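Local coordinates for protein adenylate kinase (PDB 3CM0) that catalyses the reversible transfer of the terminal phosphate of ATP to AMP, yielding two ADP and so balancing the cell's adenine nucleotides, at residues A[3-11]-A[78-86]; A[20-28]-A[173-184]. All coordinates share one frame; numbering follows the deposited sequence.

Both contacts belong to the CORE domain and meet at helix 17-28, which follows strand 4-10 through the loop that begins the predicted ATP site (G14 to T19). Contact 1 pairs two adjacent interior strands of the parallel sheet; contact 2 packs helix 173-184 against helix 17-28. Their centres lie about 13 Å apart. A21 and L24 of the helix rest on F9 and I81, with F9 CD2 3.7 Å from A21 CB, while I180 and L184 reach the same sheet face from the second helix. At the nucleotide end, D83 of contact 1 forms a salt bridge with K17, and the residues after D83 enter the predicted AMP site.

Contact 1: A[3-11]-A[78-86]; sequences VGQAVIFLG and ERVIFDGFP
Q5 N bonds to E78 O at 2.7 Å, the first of five backbone hydrogen bonds between strands 4-10 and 79-83, which run parallel with their axes at 14°. V80 N then bonds to Q5 O, V7 N to V80 O, F82 N to V7 O and F9 N to F82 O, so Q5, V7 and F9 alternate with V80 and F82 as the bonding residues. On one face A6 CB touches V80 CG1 at 3.6 Å, a methyl that chi1 of 59° sets between the backbone N and carbonyl carbon. Next along, I8 CG1 lies 4.0 Å from F82 CD2, and its other branch, CG2, meets P86 CD at 4.1 Å across roughly a right angle; the peptide before P86 is cis. V80 CG2 sits over one face of the F82 ring, toward its rim. On the other face, V7 CB packs on I81 CG1, while I81 CG2, anti to the backbone N, comes within 3.9 Å of F9 CD2. Past the last paired bond, the carboxylate of D83 also bridges to K32; G84, whose positive phi (102°) favours glycine, begins the G84-P86 turn predicted to bind AMP. Helices 65-75 and 89-101 cover the F82 side and helix 17-28 the other. Strand 4-10, bonded along its far edge to strand 104-113, is the middle strand of five; 79-83 is its neighbour, inside edge strand 31-33.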
loop_
_atom_site.group_PDB
_atom_site.type_symbol
_atom_site.label_atom_id
_atom_site.label_comp_id
_atom_site.label_asym_id
_atom_site.label_seq_id
_atom_site.Cartn_x
_atom_site.Cartn_y
_atom_site.Cartn_z
ATOM N N VAL A 3 18.996 12.664 3.169
ATOM C CA VAL A 3 18.095 12.401 2.011
ATOM C C VAL A 3 17.557 10.984 2.008
ATOM O O VAL A 3 18.168 10.053 2.544
ATOM C CB VAL A 3 18.798 12.580 0.650
ATOM C CG1 VAL A 3 19.279 14.009 0.491
ATOM C CG2 VAL A 3 19.953 11.590 0.532
ATOM N N GLY A 4 16.409 10.828 1.366
ATOM C CA GLY A 4 15.813 9.517 1.280
ATOM C C GLY A 4 14.920 9.469 0.071
ATOM O O GLY A 4 14.721 10.477 -0.621
ATOM N N GLN A 5 14.397 8.278 -0.195
ATOM C CA GLN A 5 13.505 8.089 -1.329
ATOM C C GLN A 5 12.343 7.208 -0.909
ATOM O O GLN A 5 12.501 6.237 -0.158
ATOM C CB GLN A 5 14.258 7.445 -2.494
ATOM C CG GLN A 5 15.386 8.295 -3.001
ATOM C CD GLN A 5 16.085 7.684 -4.195
ATOM O OE1 GLN A 5 16.283 6.471 -4.255
ATOM N NE2 GLN A 5 16.477 8.525 -5.148
ATOM N N ALA A 6 11.146 7.551 -1.374
ATOM C CA ALA A 6 9.992 6.742 -1.010
ATOM C C ALA A 6 9.201 6.374 -2.259
ATOM O O ALA A 6 9.230 7.102 -3.249
ATOM C CB ALA A 6 9.062 7.543 -0.051
ATOM N N VAL A 7 8.545 5.218 -2.191
ATOM C CA VAL A 7 7.615 4.805 -3.246
ATOM C C VAL A 7 6.338 4.313 -2.589
ATOM O O VAL A 7 6.377 3.583 -1.601
ATOM C CB VAL A 7 8.177 3.682 -4.150
ATOM C CG1 VAL A 7 7.119 3.331 -5.232
ATOM C CG2 VAL A 7 9.436 4.170 -4.855
ATOM N N ILE A 8 5.180 4.721 -3.132
ATOM C CA ILE A 8 3.909 4.293 -2.612
ATOM C C ILE A 8 3.220 3.471 -3.688
ATOM O O ILE A 8 3.236 3.871 -4.849
ATOM C CB ILE A 8 3.007 5.532 -2.294
ATOM C CG1 ILE A 8 3.599 6.306 -1.100
ATOM C CG2 ILE A 8 1.608 5.090 -1.975
ATOM C CD1 ILE A 8 2.938 7.753 -0.877
ATOM N N PHE A 9 2.671 2.320 -3.314
ATOM C CA PHE A 9 1.929 1.477 -4.288
ATOM C C PHE A 9 0.428 1.471 -4.008
ATOM O O PHE A 9 0.011 1.227 -2.875
ATOM C CB PHE A 9 2.410 0.003 -4.210
ATOM C CG PHE A 9 3.697 -0.253 -4.906
ATOM C CD1 PHE A 9 3.708 -0.835 -6.174
ATOM C CD2 PHE A 9 4.915 0.081 -4.312
ATOM C CE1 PHE A 9 4.914 -1.092 -6.816
ATOM C CE2 PHE A 9 6.116 -0.171 -4.952
ATOM C CZ PHE A 9 6.123 -0.755 -6.202
ATOM N N LEU A 10 -0.385 1.701 -5.052
ATOM C CA LEU A 10 -1.848 1.655 -4.960
ATOM C C LEU A 10 -2.368 0.677 -6.063
ATOM O O LEU A 10 -1.788 0.549 -7.144
ATOM C CB LEU A 10 -2.473 3.031 -5.206
ATOM C CG LEU A 10 -2.071 4.183 -4.260
ATOM C CD1 LEU A 10 -2.740 5.451 -4.747
ATOM C CD2 LEU A 10 -2.473 3.871 -2.811
ATOM N N GLY A 11 -3.433 -0.028 -5.771
ATOM C CA GLY A 11 -3.963 -0.937 -6.782
ATOM C C GLY A 11 -5.047 -1.788 -6.180
ATOM O O GLY A 11 -5.070 -2.000 -4.974
ATOM N N GLU A 78 16.568 5.415 4.548
ATOM C CA GLU A 78 16.967 6.081 3.333
ATOM C C GLU A 78 16.026 5.681 2.198
ATOM O O GLU A 78 15.724 6.499 1.334
ATOM C CB GLU A 78 18.394 5.694 2.947
ATOM C CG GLU A 78 19.449 5.977 4.007
ATOM C CD GLU A 78 20.742 5.218 3.745
ATOM O OE1 GLU A 78 21.460 5.561 2.778
ATOM O OE2 GLU A 78 21.031 4.266 4.506
ATOM N N ARG A 79 15.553 4.439 2.214
ATOM C CA ARG A 79 14.676 3.973 1.106
ATOM C C ARG A 79 13.511 3.176 1.666
ATOM O O ARG A 79 13.703 2.114 2.267
ATOM C CB ARG A 79 15.473 3.089 0.147
ATOM C CG ARG A 79 16.690 3.754 -0.422
ATOM C CD ARG A 79 17.360 2.781 -1.398
ATOM N NE ARG A 79 18.584 3.342 -1.964
ATOM C CZ ARG A 79 19.600 2.603 -2.401
ATOM N NH1 ARG A 79 19.534 1.277 -2.335
ATOM N NH2 ARG A 79 20.689 3.183 -2.886
ATOM N N VAL A 80 12.290 3.684 1.431
ATOM C CA VAL A 80 11.112 3.056 1.984
ATOM C C VAL A 80 10.002 2.899 0.933
ATOM O O VAL A 80 9.859 3.770 0.052
ATOM C CB VAL A 80 10.555 3.946 3.150
ATOM C CG1 VAL A 80 10.222 5.367 2.604
ATOM C CG2 VAL A 80 9.336 3.320 3.781
ATOM N N ILE A 81 9.242 1.819 1.097
ATOM C CA ILE A 81 8.070 1.480 0.262
ATOM C C ILE A 81 6.845 1.332 1.148
ATOM O O ILE A 81 6.886 0.749 2.248
ATOM C CB ILE A 81 8.331 0.176 -0.556
ATOM C CG1 ILE A 81 9.283 0.518 -1.718
ATOM C CG2 ILE A 81 7.045 -0.418 -1.048
ATOM C CD1 ILE A 81 9.658 -0.713 -2.601
ATOM N N PHE A 82 5.744 1.937 0.680
ATOM C CA PHE A 82 4.473 1.865 1.347
ATOM C C PHE A 82 3.561 1.045 0.453
ATOM O O PHE A 82 3.470 1.325 -0.726
ATOM C CB PHE A 82 3.895 3.274 1.518
ATOM C CG PHE A 82 4.706 4.116 2.497
ATOM C CD1 PHE A 82 4.464 4.014 3.863
ATOM C CD2 PHE A 82 5.693 4.982 2.034
ATOM C CE1 PHE A 82 5.198 4.778 4.767
ATOM C CE2 PHE A 82 6.446 5.760 2.940
ATOM C CZ PHE A 82 6.184 5.652 4.305
ATOM N N ASP A 83 2.894 0.056 1.031
ATOM C CA ASP A 83 1.990 -0.816 0.285
ATOM C C ASP A 83 0.849 -1.042 1.292
ATOM O O ASP A 83 1.030 -1.716 2.295
ATOM C CB ASP A 83 2.755 -2.111 -0.036
ATOM C CG ASP A 83 1.881 -3.188 -0.620
ATOM O OD1 ASP A 83 0.938 -2.849 -1.362
ATOM O OD2 ASP A 83 2.161 -4.373 -0.338
ATOM N N GLY A 84 -0.297 -0.446 1.045
ATOM C CA GLY A 84 -1.384 -0.572 1.997
ATOM C C GLY A 84 -1.528 0.678 2.869
ATOM O O GLY A 84 -2.305 0.681 3.838
ATOM N N PHE A 85 -0.759 1.722 2.531
ATOM C CA PHE A 85 -0.770 3.012 3.226
ATOM C C PHE A 85 -0.268 4.093 2.249
ATOM O O PHE A 85 0.663 3.854 1.490
ATOM C CB PHE A 85 0.128 2.974 4.479
ATOM C CG PHE A 85 0.003 4.181 5.350
ATOM C CD1 PHE A 85 0.816 5.281 5.149
ATOM C CD2 PHE A 85 -0.955 4.228 6.364
ATOM C CE1 PHE A 85 0.686 6.427 5.936
ATOM C CE2 PHE A 85 -1.094 5.368 7.152
ATOM C CZ PHE A 85 -0.272 6.464 6.937
ATOM N N PRO A 86 -0.885 5.302 2.244
ATOM C CA PRO A 86 -2.014 5.717 3.084
ATOM C C PRO A 86 -3.332 5.101 2.640
ATOM O O PRO A 86 -3.460 4.635 1.510
ATOM C CB PRO A 86 -2.039 7.251 2.937
ATOM C CG PRO A 86 -1.612 7.466 1.526
ATOM C CD PRO A 86 -0.449 6.397 1.359
#

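Contact 2: A[20-28]-A[173-184]; sequences QASRLAQEL and PDEVYARIRAAL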
loop_
_atom_site.group_PDB
_atom_site.type_symbol
_atom_site.label_atom_id
_atom_site.label_comp_id
_atom_site.label_asym_id
_atom_site.label_seq_id
_atom_site.Cartn_x
_atom_site.Cartn_y
_atom_site.Cartn_z
ATOM N N GLN A 20 4.653 -6.890 -6.422
ATOM C CA GLN A 20 5.592 -6.023 -7.147
ATOM C C GLN A 20 6.326 -5.112 -6.124
ATOM O O GLN A 20 7.503 -4.817 -6.281
ATOM C CB GLN A 20 4.862 -5.113 -8.160
ATOM C CG GLN A 20 4.220 -5.854 -9.345
ATOM C CD GLN A 20 5.271 -6.502 -10.230
ATOM O OE1 GLN A 20 6.454 -6.198 -10.115
ATOM N NE2 GLN A 20 4.843 -7.401 -11.117
ATOM N N ALA A 21 5.602 -4.633 -5.120
ATOM C CA ALA A 21 6.235 -3.798 -4.081
ATOM C C ALA A 21 7.322 -4.633 -3.402
ATOM O O ALA A 21 8.405 -4.148 -3.113
ATOM C CB ALA A 21 5.191 -3.386 -3.062
ATOM N N SER A 22 7.001 -5.892 -3.115
ATOM C CA SER A 22 7.967 -6.767 -2.450
ATOM C C SER A 22 9.189 -7.033 -3.306
ATOM O O SER A 22 10.318 -7.133 -2.802
ATOM C CB SER A 22 7.294 -8.077 -2.064
ATOM O OG SER A 22 6.414 -7.869 -0.978
ATOM N N ARG A 23 8.986 -7.144 -4.613
ATOM C CA ARG A 23 10.116 -7.375 -5.489
ATOM C C ARG A 23 10.989 -6.141 -5.656
ATOM O O ARG A 23 12.216 -6.239 -5.674
ATOM C CB ARG A 23 9.653 -7.878 -6.852
ATOM C CG ARG A 23 10.787 -7.936 -7.875
ATOM C CD ARG A 23 10.352 -8.784 -9.045
ATOM N NE ARG A 23 11.345 -8.801 -10.109
ATOM C CZ ARG A 23 11.108 -9.290 -11.325
ATOM N NH1 ARG A 23 9.922 -9.802 -11.615
ATOM N NH2 ARG A 23 12.045 -9.240 -12.255
ATOM N N LEU A 24 10.371 -4.969 -5.772
ATOM C CA LEU A 24 11.156 -3.751 -5.916
ATOM C C LEU A 24 11.960 -3.551 -4.615
ATOM O O LEU A 24 13.113 -3.075 -4.644
ATOM C CB LEU A 24 10.219 -2.542 -6.113
ATOM C CG LEU A 24 10.932 -1.210 -6.366
ATOM C CD1 LEU A 24 11.682 -1.266 -7.667
ATOM C CD2 LEU A 24 9.872 -0.061 -6.377
ATOM N N ALA A 25 11.343 -3.923 -3.490
ATOM C CA ALA A 25 11.962 -3.773 -2.161
ATOM C C ALA A 25 13.219 -4.604 -2.078
ATOM O O ALA A 25 14.298 -4.093 -1.777
ATOM C CB ALA A 25 10.990 -4.214 -1.071
ATOM N N GLN A 26 13.056 -5.892 -2.351
ATOM C CA GLN A 26 14.160 -6.851 -2.309
ATOM C C GLN A 26 15.299 -6.517 -3.279
ATOM O O GLN A 26 16.479 -6.638 -2.927
ATOM C CB GLN A 26 13.621 -8.256 -2.589
ATOM C CG GLN A 26 12.648 -8.769 -1.519
ATOM C CD GLN A 26 12.118 -10.168 -1.809
ATOM O OE1 GLN A 26 12.888 -11.097 -2.049
ATOM N NE2 GLN A 26 10.800 -10.326 -1.774
ATOM N N GLU A 27 14.969 -6.094 -4.493
ATOM C CA GLU A 27 15.990 -5.778 -5.468
ATOM C C GLU A 27 16.734 -4.473 -5.297
ATOM O O GLU A 27 17.933 -4.421 -5.532
ATOM C CB GLU A 27 15.416 -5.830 -6.885
ATOM C CG GLU A 27 14.920 -7.205 -7.257
ATOM C CD GLU A 27 14.638 -7.349 -8.747
ATOM O OE1 GLU A 27 14.808 -6.365 -9.497
ATOM O OE2 GLU A 27 14.248 -8.457 -9.157
ATOM N N LEU A 28 16.058 -3.414 -4.871
ATOM C CA LEU A 28 16.766 -2.145 -4.755
ATOM C C LEU A 28 17.113 -1.661 -3.343
ATOM O O LEU A 28 17.663 -0.560 -3.181
ATOM C CB LEU A 28 15.993 -1.048 -5.500
ATOM C CG LEU A 28 15.787 -1.285 -6.995
ATOM C CD1 LEU A 28 15.241 -0.016 -7.596
ATOM C CD2 LEU A 28 17.091 -1.661 -7.687
ATOM N N PRO A 173 4.661 -10.972 -14.571
ATOM C CA PRO A 173 5.207 -10.191 -13.456
ATOM C C PRO A 173 6.428 -9.413 -13.917
ATOM O O PRO A 173 6.639 -8.254 -13.549
ATOM C CB PRO A 173 5.570 -11.269 -12.435
ATOM C CG PRO A 173 4.454 -12.251 -12.614
ATOM C CD PRO A 173 4.364 -12.354 -14.147
ATOM N N ASP A 174 7.250 -10.058 -14.735
ATOM C CA ASP A 174 8.441 -9.412 -15.235
ATOM C C ASP A 174 8.117 -8.204 -16.105
ATOM O O ASP A 174 8.831 -7.194 -16.049
ATOM C CB ASP A 174 9.321 -10.393 -16.040
ATOM C CG ASP A 174 10.122 -11.340 -15.151
ATOM O OD1 ASP A 174 10.515 -10.944 -14.031
ATOM O OD2 ASP A 174 10.370 -12.489 -15.584
ATOM N N GLU A 175 7.086 -8.310 -16.943
ATOM C CA GLU A 175 6.710 -7.177 -17.794
ATOM C C GLU A 175 6.176 -6.007 -16.962
ATOM O O GLU A 175 6.513 -4.855 -17.214
ATOM C CB GLU A 175 5.629 -7.574 -18.800
ATOM C CG GLU A 175 6.090 -8.732 -19.709
ATOM C CD GLU A 175 5.018 -9.190 -20.689
ATOM O OE1 GLU A 175 3.882 -9.493 -20.276
ATOM O OE2 GLU A 175 5.329 -9.267 -21.897
ATOM N N VAL A 176 5.325 -6.313 -16.003
ATOM C CA VAL A 176 4.762 -5.244 -15.161
ATOM C C VAL A 176 5.896 -4.611 -14.331
ATOM O O VAL A 176 5.996 -3.374 -14.187
ATOM C CB VAL A 176 3.681 -5.827 -14.248
ATOM C CG1 VAL A 176 3.156 -4.720 -13.275
ATOM C CG2 VAL A 176 2.519 -6.351 -15.114
ATOM N N TYR A 177 6.781 -5.453 -13.805
ATOM C CA TYR A 177 7.917 -4.950 -13.028
ATOM C C TYR A 177 8.778 -3.986 -13.848
ATOM O O TYR A 177 9.203 -2.916 -13.369
ATOM C CB TYR A 177 8.759 -6.124 -12.549
ATOM C CG TYR A 177 9.872 -5.727 -11.614
ATOM C CD1 TYR A 177 9.586 -5.205 -10.344
ATOM C CD2 TYR A 177 11.203 -5.870 -11.988
ATOM C CE1 TYR A 177 10.605 -4.840 -9.475
ATOM C CE2 TYR A 177 12.241 -5.502 -11.110
ATOM C CZ TYR A 177 11.927 -4.993 -9.862
ATOM O OH TYR A 177 12.932 -4.639 -8.986
ATOM N N ALA A 178 9.051 -4.350 -15.102
ATOM C CA ALA A 178 9.841 -3.477 -15.962
ATOM C C ALA A 178 9.149 -2.128 -16.145
ATOM O O ALA A 178 9.803 -1.082 -16.190
ATOM C CB ALA A 178 10.068 -4.132 -17.366
ATOM N N ARG A 179 7.828 -2.146 -16.300
ATOM C CA ARG A 179 7.098 -0.895 -16.479
ATOM C C ARG A 179 7.156 -0.045 -15.220
ATOM O O ARG A 179 7.253 1.184 -15.294
ATOM C CB ARG A 179 5.627 -1.171 -16.839
ATOM C CG ARG A 179 5.455 -1.840 -18.214
ATOM C CD ARG A 179 4.019 -2.404 -18.380
ATOM N NE ARG A 179 3.871 -3.164 -19.626
ATOM C CZ ARG A 179 2.967 -4.117 -19.832
ATOM N NH1 ARG A 179 2.101 -4.470 -18.873
ATOM N NH2 ARG A 179 2.909 -4.703 -21.027
ATOM N N ILE A 180 7.072 -0.685 -14.063
ATOM C CA ILE A 180 7.135 0.082 -12.805
ATOM C C ILE A 180 8.520 0.755 -12.680
ATOM O O ILE A 180 8.622 1.940 -12.342
ATOM C CB ILE A 180 6.905 -0.851 -11.599
ATOM C CG1 ILE A 180 5.444 -1.257 -11.555
ATOM C CG2 ILE A 180 7.382 -0.168 -10.263
ATOM C CD1 ILE A 180 5.161 -2.474 -10.676
ATOM N N ARG A 181 9.602 0.006 -12.915
ATOM C CA ARG A 181 10.935 0.603 -12.826
ATOM C C ARG A 181 11.074 1.762 -13.817
ATOM O O ARG A 181 11.603 2.832 -13.481
ATOM C CB ARG A 181 12.023 -0.477 -13.064
ATOM C CG ARG A 181 12.050 -1.504 -11.941
ATOM C CD ARG A 181 13.325 -2.320 -11.958
ATOM N NE ARG A 181 14.505 -1.469 -11.858
ATOM C CZ ARG A 181 15.725 -1.930 -11.619
ATOM N NH1 ARG A 181 15.916 -3.231 -11.449
ATOM N NH2 ARG A 181 16.744 -1.091 -11.562
ATOM N N ALA A 182 10.585 1.574 -15.045
ATOM C CA ALA A 182 10.654 2.646 -16.026
ATOM C C ALA A 182 9.859 3.866 -15.577
ATOM O O ALA A 182 10.325 5.003 -15.709
ATOM C CB ALA A 182 10.141 2.184 -17.352
ATOM N N ALA A 183 8.661 3.631 -15.050
ATOM C CA ALA A 183 7.822 4.733 -14.573
ATOM C C ALA A 183 8.531 5.535 -13.466
ATOM O O ALA A 183 8.428 6.773 -13.396
ATOM C CB ALA A 183 6.509 4.174 -14.027
ATOM N N LEU A 184 9.173 4.816 -12.550
ATOM C CA LEU A 184 9.903 5.434 -11.434
ATOM C C LEU A 184 11.276 5.992 -11.835
ATOM O O LEU A 184 11.780 6.945 -11.238
ATOM C CB LEU A 184 10.086 4.404 -10.321
ATOM C CG LEU A 184 8.740 4.008 -9.705
ATOM C CD1 LEU A 184 8.913 2.816 -8.767
ATOM C CD2 LEU A 184 8.127 5.246 -8.961
#
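The guanidinium of R23 lies flat on the ring of Y177, planes 19° apart and centres 4.0 Å apart, in an off-centre cation-pi stack. CG of R23, anti to the backbone N (chi1 171°), also sits over that ring face, and the extended chain carries NH1 and NH2 to D174, where both grip the single oxygen OD1, NH1 at 2.7 Å. R23 NE bonds to E27 OE2, and Y177 OH gives its proton to E27 OE1 at 2.6 Å from above the carboxylate plane. With an alanine in place of R23, D174 would probably lose its salt-bridge partner and one face of Y177 its cover. CG of R181 lies over the ring's opposite face, while its NH2 pairs with the terminal carboxylate of I186. Deeper in, Q20 is a knob among P173, V176, Y177 and I180: NE2 bonds to P173 O at 3.1 Å on a lone pair, and OE1 faces the Y177 edge. L24 CD2 meets L184 CD1 at 3.9 Å. Y177 answers as a knob among Q20, R23, L24 and E27, so two helices crossing at -64° interlock on one face of the parallel sheet, as in the alpha/beta core of P-loop kinases.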